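Local coordinates for protein nucleoside-triphosphatase THEP1 (Aquifex aeolicus, PDB 1YE8) that hydrolyses nucleoside triphosphates such as ATP, GTP, CTP, TTP and UTP to the diphosphate and phosphate, without acting as a kinase, at residues 119-122 with 123-127. Sequence-based numbering, arbitrary orientation.
Sequences RDLV and RQIMH
Val122 and Met126, the latter a selenomethionine, lie side by side and point the same way, with Val122 CG1 3.7 Å from Met126 CG. Their backbones are joined by the bond from Met126 N to Val122 O, 2.8 Å long and 165° at the hydrogen. The same i to i+4 pattern ties Arg123 to Arg119, Gln124 to Asp120 and Ile125 to Leu121, the repeat of an alpha helix, here in the C-terminal part of helix 116-126. One residue back, Leu121 and Ile125 meet at an angle, Leu121 CG 3.9 Å from Ile125 CD1; chi1 of -70° sets Ile125 CG1 beside its own backbone N, 3.3 Å from Leu121 O. On the polar flank a water spans Asp120 and Arg123, donating to Asp120 OD1 at 2.9 Å and accepting from Arg123 NH1 at 3.2 Å. Each group has a second partner: Lys116 forms a salt bridge with Asp120 OD2, Glu148 with Arg123 NE. Leu121 rests on Leu88 of helix 77-97, Met126 on Val133 of parallel strand 132-136. With Leu121, Val122, Ile125 and Met126 buried but Asp120 and Gln124 exposed, this crossover helix between parallel strands 102-105 and 132-136 of the P-loop NTPase is amphipathic; water links Asp120 to Arg123, while each keeps a direct ion pair outside.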
loop_
_atom_site.group_PDB
_atom_site.type_symbol
_atom_site.label_atom_id
_atom_site.label_comp_id
_atom_site.label_asym_id
_atom_site.label_seq_id
_atom_site.Cartn_x
_atom_site.Cartn_y
_atom_site.Cartn_z
ATOM N N ARG A 119 8.697 7.384 2.701
ATOM C CA ARG A 119 7.890 8.507 3.202
ATOM C C ARG A 119 7.823 9.663 2.200
ATOM O O ARG A 119 6.742 10.197 1.911
ATOM C CB ARG A 119 8.434 9.035 4.529
ATOM C CG ARG A 119 8.377 8.058 5.682
ATOM C CD ARG A 119 8.629 8.680 7.044
ATOM N NE ARG A 119 9.909 9.376 7.171
ATOM C CZ ARG A 119 11.050 8.824 7.555
ATOM N NH1 ARG A 119 11.118 7.529 7.814
ATOM N NH2 ARG A 119 12.147 9.571 7.685
ATOM N N ASP A 120 8.976 10.043 1.658
ATOM C CA ASP A 120 9.041 11.193 0.762
ATOM C C ASP A 120 8.287 10.910 -0.536
ATOM O O ASP A 120 7.568 11.765 -1.049
ATOM C CB ASP A 120 10.495 11.583 0.475
ATOM C CG ASP A 120 11.237 12.078 1.715
ATOM O OD1 ASP A 120 10.588 12.470 2.712
ATOM O OD2 ASP A 120 12.479 12.074 1.782
ATOM N N LEU A 121 8.475 9.716 -1.090
ATOM C CA LEU A 121 7.805 9.362 -2.326
ATOM C C LEU A 121 6.278 9.216 -2.128
ATOM O O LEU A 121 5.490 9.670 -2.965
ATOM C CB LEU A 121 8.432 8.089 -2.906
ATOM C CG LEU A 121 7.926 7.611 -4.259
ATOM C CD1 LEU A 121 7.966 8.680 -5.322
ATOM C CD2 LEU A 121 8.788 6.438 -4.680
ATOM N N VAL A 122 5.865 8.615 -1.012
ATOM C CA VAL A 122 4.441 8.564 -0.675
ATOM C C VAL A 122 3.822 9.961 -0.578
ATOM O O VAL A 122 2.748 10.186 -1.127
ATOM C CB VAL A 122 4.191 7.749 0.610
ATOM C CG1 VAL A 122 2.795 8.013 1.221
ATOM C CG2 VAL A 122 4.392 6.276 0.315
ATOM N N ARG A 123 4.499 10.888 0.100
ATOM C CA ARG A 123 3.983 12.259 0.197
ATOM C C ARG A 123 3.833 12.903 -1.180
ATOM O O ARG A 123 2.823 13.549 -1.465
ATOM C CB ARG A 123 4.857 13.123 1.100
ATOM C CG ARG A 123 4.586 12.950 2.560
ATOM C CD ARG A 123 4.864 14.201 3.369
ATOM N NE ARG A 123 4.631 13.893 4.760
ATOM C CZ ARG A 123 5.531 13.367 5.557
ATOM N NH1 ARG A 123 6.756 13.088 5.110
ATOM N NH2 ARG A 123 5.204 13.111 6.814
ATOM N N GLN A 124 4.824 12.708 -2.046
ATOM C CA GLN A 124 4.769 13.266 -3.387
ATOM C C GLN A 124 3.575 12.695 -4.140
ATOM O O GLN A 124 2.804 13.430 -4.744
ATOM C CB GLN A 124 6.075 12.990 -4.134
ATOM C CG GLN A 124 6.252 13.856 -5.373
ATOM C CD GLN A 124 7.617 13.730 -6.019
ATOM O OE1 GLN A 124 7.937 14.501 -6.934
ATOM N NE2 GLN A 124 8.420 12.770 -5.566
ATOM N N ILE A 125 3.404 11.374 -4.094
ATOM C CA ILE A 125 2.334 10.723 -4.834
ATOM C C ILE A 125 0.943 11.081 -4.304
ATOM O O ILE A 125 0.039 11.447 -5.067
ATOM C CB ILE A 125 2.536 9.173 -4.812
ATOM C CG1 ILE A 125 3.750 8.764 -5.674
ATOM C CG2 ILE A 125 1.253 8.455 -5.211
ATOM C CD1 ILE A 125 4.234 7.334 -5.409
HETATM N N MSE A 126 0.774 11.005 -2.991
HETATM C CA MSE A 126 -0.545 11.167 -2.397
HETATM C C MSE A 126 -1.106 12.580 -2.538
HETATM O O MSE A 126 -2.318 12.753 -2.616
HETATM C CB MSE A 126 -0.522 10.714 -0.942
HETATM C CG MSE A 126 -0.125 9.209 -0.797
HETATM SE SE MSE A 126 -1.223 7.927 -1.812
HETATM C CE MSE A 126 -2.653 8.422 -0.931
ATOM N N HIS A 127 -0.219 13.569 -2.629
ATOM C CA HIS A 127 -0.649 14.952 -2.739
ATOM C C HIS A 127 -0.656 15.444 -4.181
ATOM O O HIS A 127 -0.965 16.619 -4.432
ATOM C CB HIS A 127 0.198 15.836 -1.823
ATOM C CG HIS A 127 0.037 15.512 -0.372
ATOM N ND1 HIS A 127 -1.116 15.794 0.333
ATOM C CD2 HIS A 127 0.874 14.905 0.504
ATOM C CE1 HIS A 127 -0.973 15.389 1.581
ATOM N NE2 HIS A 127 0.223 14.847 1.714
HETATM O O HOH W 1 8.253 14.164 2.547
#